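Local structure of Na-K-Cl cotransporter (3G40) at residues W19-E32 with S106-P118. The protein is the cytoplasmic C-terminal domain of an archaeal cation-chloride cotransporter, whose full-length form probably carries chloride together with cations across the membrane. Residues are numbered along the deposited sequence; the frame is centred on the assembly and turned at random.
Sequences WKANLLVPVEDPRE and SFFRPSILFLRLP
Leu23 and Ile112 share one face of the sheet, their side chains crossing at a slant, with Leu23 CD2 3.7 Å from Ile112 CB. Ile112 CD1 reaches the edge of the Trp19 ring, 3.9 Å from CZ2. On the other face Leu24 CD2 meets Leu113 CD1, which also touches Pro26 CD. The backbones bond in parallel fashion: Ile112 N to Asn22 O, Leu24 N to Ile112 O, and Phe114 N to Leu24 O (2.9 Å, nearly straight at 178°). Pro26 has no N-H to give, and a water joins Pro26 O to Phe114 O. At the other end Asn22 ND2 donates to Pro110 O (3.1 Å), which lies in the amide plane. A second water accepts from Asn22 N and donates to Lys20 O and Pro110 O. With CG beside the backbone N (chi1 -60°), the amide reaches the loop at 108-110, while OD1 is hydrogen-bonded to Ser49 OG. A leucine here would probably leave Pro110 O with its water but without the amide, and Ser49 without this partner. Glu32 OE2 sits over one guanidinium face of Arg116, 3.4 Å from NE, a salt bridge of charge alone. Strands 22-27 and 112-116 are parallel neighbours in the ten-stranded twisted mixed sheet of this alpha/beta domain, with 49-54 beyond 22-27. Helix 94-103 packs on Leu24 and Leu113, and helix 179-192 on Trp19 and Ile112.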
# COMPACT_ATOMS: atom_id res chain seq x y z
N TRP A 19 4.82 25.17 -4.59
CA TRP A 19 5.80 24.22 -5.11
C TRP A 19 5.13 23.09 -5.87
O TRP A 19 4.12 22.52 -5.43
CB TRP A 19 6.66 23.63 -4.00
CG TRP A 19 7.67 22.60 -4.49
CD1 TRP A 19 8.75 22.82 -5.29
CD2 TRP A 19 7.68 21.19 -4.19
NE1 TRP A 19 9.43 21.65 -5.51
CE2 TRP A 19 8.79 20.63 -4.85
CE3 TRP A 19 6.86 20.36 -3.41
CZ2 TRP A 19 9.11 19.28 -4.77
CZ3 TRP A 19 7.18 19.01 -3.33
CH2 TRP A 19 8.30 18.48 -4.00
N LYS A 20 5.71 22.75 -7.01
CA LYS A 20 5.17 21.68 -7.83
C LYS A 20 6.27 20.71 -8.21
O LYS A 20 7.25 21.07 -8.86
CB LYS A 20 4.48 22.27 -9.07
CG LYS A 20 3.15 22.93 -8.73
CD LYS A 20 2.79 24.00 -9.74
CE LYS A 20 1.51 24.71 -9.32
NZ LYS A 20 1.17 25.83 -10.26
N ALA A 21 6.11 19.48 -7.76
CA ALA A 21 7.07 18.44 -8.08
C ALA A 21 6.75 17.94 -9.49
O ALA A 21 5.61 17.56 -9.76
CB ALA A 21 6.94 17.30 -7.08
N ASN A 22 7.76 17.94 -10.35
CA ASN A 22 7.64 17.32 -11.67
C ASN A 22 8.58 16.12 -11.72
O ASN A 22 9.79 16.28 -11.75
CB ASN A 22 8.01 18.33 -12.76
CG ASN A 22 7.10 19.54 -12.75
OD1 ASN A 22 5.88 19.41 -12.83
ND2 ASN A 22 7.69 20.73 -12.65
N LEU A 23 8.02 14.91 -11.67
CA LEU A 23 8.82 13.70 -11.55
C LEU A 23 9.09 13.06 -12.90
O LEU A 23 8.21 13.03 -13.76
CB LEU A 23 8.11 12.66 -10.68
CG LEU A 23 7.65 13.15 -9.30
CD1 LEU A 23 7.01 12.00 -8.52
CD2 LEU A 23 8.84 13.74 -8.57
N LEU A 24 10.30 12.54 -13.07
CA LEU A 24 10.58 11.61 -14.15
C LEU A 24 10.64 10.23 -13.51
O LEU A 24 11.45 9.98 -12.61
CB LEU A 24 11.92 11.94 -14.81
CG LEU A 24 12.34 11.01 -15.94
CD1 LEU A 24 11.32 11.06 -17.08
CD2 LEU A 24 13.71 11.41 -16.43
N VAL A 25 9.76 9.34 -13.95
CA VAL A 25 9.62 8.03 -13.34
C VAL A 25 9.90 6.91 -14.35
O VAL A 25 9.06 6.59 -15.19
CB VAL A 25 8.19 7.84 -12.77
CG1 VAL A 25 8.06 6.50 -12.06
CG2 VAL A 25 7.82 9.01 -11.83
N PRO A 26 11.09 6.29 -14.26
CA PRO A 26 11.34 5.14 -15.13
C PRO A 26 10.45 3.98 -14.72
O PRO A 26 10.25 3.74 -13.53
CB PRO A 26 12.81 4.79 -14.87
CG PRO A 26 13.36 5.90 -14.00
CD PRO A 26 12.20 6.56 -13.33
N VAL A 27 9.91 3.27 -15.71
CA VAL A 27 9.03 2.14 -15.46
C VAL A 27 9.48 0.94 -16.29
O VAL A 27 9.50 1.00 -17.52
CB VAL A 27 7.59 2.47 -15.84
CG1 VAL A 27 6.70 1.26 -15.66
CG2 VAL A 27 7.09 3.65 -15.03
N GLU A 28 9.85 -0.15 -15.62
CA GLU A 28 10.14 -1.40 -16.31
C GLU A 28 8.97 -2.35 -16.12
O GLU A 28 8.61 -3.11 -17.02
CB GLU A 28 11.43 -2.02 -15.76
CG GLU A 28 12.63 -1.11 -15.85
CD GLU A 28 13.94 -1.85 -15.70
OE1 GLU A 28 14.99 -1.18 -15.62
OE2 GLU A 28 13.93 -3.10 -15.66
N ASP A 29 8.35 -2.27 -14.95
CA ASP A 29 7.28 -3.20 -14.59
C ASP A 29 6.07 -2.39 -14.15
O ASP A 29 6.13 -1.70 -13.12
CB ASP A 29 7.76 -4.10 -13.43
CG ASP A 29 6.66 -5.01 -12.88
OD1 ASP A 29 5.57 -5.06 -13.48
OD2 ASP A 29 6.89 -5.66 -11.84
N PRO A 30 4.97 -2.46 -14.91
CA PRO A 30 3.79 -1.63 -14.66
C PRO A 30 3.11 -1.97 -13.33
O PRO A 30 2.39 -1.13 -12.80
CB PRO A 30 2.85 -1.99 -15.82
CG PRO A 30 3.71 -2.64 -16.83
CD PRO A 30 4.79 -3.33 -16.09
N ARG A 31 3.32 -3.19 -12.83
CA ARG A 31 2.76 -3.59 -11.54
C ARG A 31 3.39 -2.82 -10.39
O ARG A 31 2.71 -2.44 -9.44
CB ARG A 31 2.93 -5.09 -11.32
CG ARG A 31 2.21 -5.96 -12.36
CD ARG A 31 2.83 -7.34 -12.37
NE ARG A 31 2.33 -8.17 -13.46
CZ ARG A 31 2.97 -9.23 -13.94
NH1 ARG A 31 4.15 -9.57 -13.42
NH2 ARG A 31 2.45 -9.93 -14.93
N GLU A 32 4.70 -2.60 -10.46
CA GLU A 32 5.40 -1.75 -9.49
C GLU A 32 4.86 -0.34 -9.56
O GLU A 32 4.62 0.30 -8.54
CB GLU A 32 6.90 -1.73 -9.74
CG GLU A 32 7.66 -2.93 -9.20
CD GLU A 32 7.88 -2.88 -7.69
OE1 GLU A 32 7.56 -1.86 -7.04
OE2 GLU A 32 8.40 -3.88 -7.15
N SER A 106 11.65 21.33 -21.87
CA SER A 106 10.24 20.95 -21.81
C SER A 106 9.47 21.88 -20.88
O SER A 106 10.05 22.54 -20.02
CB SER A 106 10.10 19.49 -21.34
OG SER A 106 10.57 19.34 -20.02
N PHE A 107 8.15 21.94 -21.06
CA PHE A 107 7.36 22.84 -20.25
C PHE A 107 7.42 22.50 -18.78
O PHE A 107 7.62 23.38 -17.94
CB PHE A 107 5.89 22.89 -20.69
CG PHE A 107 5.08 23.83 -19.85
CD1 PHE A 107 5.01 25.18 -20.17
CD2 PHE A 107 4.43 23.38 -18.71
CE1 PHE A 107 4.28 26.06 -19.39
CE2 PHE A 107 3.70 24.25 -17.92
CZ PHE A 107 3.63 25.59 -18.25
N PHE A 108 7.23 21.24 -18.44
CA PHE A 108 7.07 20.93 -17.03
C PHE A 108 8.36 21.13 -16.25
O PHE A 108 9.29 20.33 -16.30
CB PHE A 108 6.33 19.61 -16.79
CG PHE A 108 4.87 19.72 -17.10
CD1 PHE A 108 4.36 19.34 -18.33
CD2 PHE A 108 4.00 20.31 -16.17
CE1 PHE A 108 3.02 19.49 -18.62
CE2 PHE A 108 2.66 20.46 -16.46
CZ PHE A 108 2.16 20.05 -17.68
N ARG A 109 8.36 22.27 -15.56
CA ARG A 109 9.49 22.95 -14.92
C ARG A 109 10.55 22.04 -14.26
O ARG A 109 10.65 20.87 -14.62
CB ARG A 109 8.93 23.99 -13.95
CG ARG A 109 8.32 25.19 -14.68
CD ARG A 109 6.91 25.50 -14.18
NE ARG A 109 6.02 24.34 -14.25
CZ ARG A 109 4.70 24.41 -14.30
NH1 ARG A 109 4.09 25.59 -14.32
NH2 ARG A 109 3.98 23.31 -14.35
N PRO A 110 11.36 22.58 -13.33
CA PRO A 110 12.35 21.70 -12.70
C PRO A 110 11.84 20.27 -12.57
O PRO A 110 10.69 20.05 -12.18
CB PRO A 110 12.55 22.34 -11.33
CG PRO A 110 12.39 23.80 -11.60
CD PRO A 110 11.47 23.96 -12.80
N SER A 111 12.70 19.32 -12.92
CA SER A 111 12.33 17.91 -12.86
C SER A 111 13.04 17.24 -11.70
O SER A 111 14.08 17.70 -11.27
CB SER A 111 12.70 17.22 -14.17
OG SER A 111 11.78 17.57 -15.20
N ILE A 112 12.44 16.16 -11.20
CA ILE A 112 13.01 15.31 -10.16
C ILE A 112 12.96 13.85 -10.63
O ILE A 112 11.91 13.37 -11.05
CB ILE A 112 12.18 15.40 -8.88
CG1 ILE A 112 12.16 16.84 -8.36
CG2 ILE A 112 12.69 14.42 -7.80
CD1 ILE A 112 11.09 17.10 -7.32
N LEU A 113 14.08 13.15 -10.54
CA LEU A 113 14.12 11.73 -10.90
C LEU A 113 13.66 10.85 -9.74
O LEU A 113 14.24 10.90 -8.66
CB LEU A 113 15.55 11.34 -11.29
CG LEU A 113 15.75 9.88 -11.68
CD1 LEU A 113 14.90 9.52 -12.91
CD2 LEU A 113 17.21 9.61 -11.96
N PHE A 114 12.63 10.04 -9.97
CA PHE A 114 12.10 9.14 -8.95
C PHE A 114 12.55 7.70 -9.17
O PHE A 114 12.17 7.07 -10.16
CB PHE A 114 10.57 9.22 -8.92
CG PHE A 114 9.95 8.47 -7.77
CD1 PHE A 114 9.58 9.14 -6.62
CD2 PHE A 114 9.73 7.10 -7.85
CE1 PHE A 114 9.00 8.47 -5.54
CE2 PHE A 114 9.15 6.41 -6.77
CZ PHE A 114 8.79 7.11 -5.62
N LEU A 115 13.34 7.18 -8.23
CA LEU A 115 13.89 5.84 -8.34
C LEU A 115 13.46 4.98 -7.18
O LEU A 115 13.36 5.45 -6.04
CB LEU A 115 15.42 5.87 -8.36
CG LEU A 115 16.10 6.70 -9.45
CD1 LEU A 115 17.58 6.77 -9.18
CD2 LEU A 115 15.82 6.11 -10.82
N ARG A 116 13.24 3.71 -7.46
CA ARG A 116 12.95 2.73 -6.44
C ARG A 116 14.27 2.06 -6.05
O ARG A 116 15.11 1.75 -6.90
CB ARG A 116 11.94 1.71 -6.97
CG ARG A 116 11.56 0.60 -6.01
CD ARG A 116 10.69 -0.44 -6.71
NE ARG A 116 10.85 -1.76 -6.10
CZ ARG A 116 11.64 -2.71 -6.57
NH1 ARG A 116 12.34 -2.50 -7.68
NH2 ARG A 116 11.74 -3.87 -5.94
N LEU A 117 14.47 1.86 -4.75
CA LEU A 117 15.64 1.14 -4.26
C LEU A 117 15.25 -0.33 -4.11
O LEU A 117 14.49 -0.69 -3.21
CB LEU A 117 16.09 1.71 -2.91
CG LEU A 117 17.39 1.17 -2.28
CD1 LEU A 117 18.60 1.38 -3.18
CD2 LEU A 117 17.62 1.81 -0.91
N PRO A 118 15.74 -1.19 -5.01
CA PRO A 118 15.35 -2.60 -4.97
C PRO A 118 15.99 -3.33 -3.79
O PRO A 118 16.98 -2.85 -3.23
CB PRO A 118 15.90 -3.16 -6.29
CG PRO A 118 16.25 -1.96 -7.13
CD PRO A 118 16.60 -0.87 -6.16
O HOH W 1 9.88 19.75 -9.65
O HOH W 2 11.38 4.61 -10.89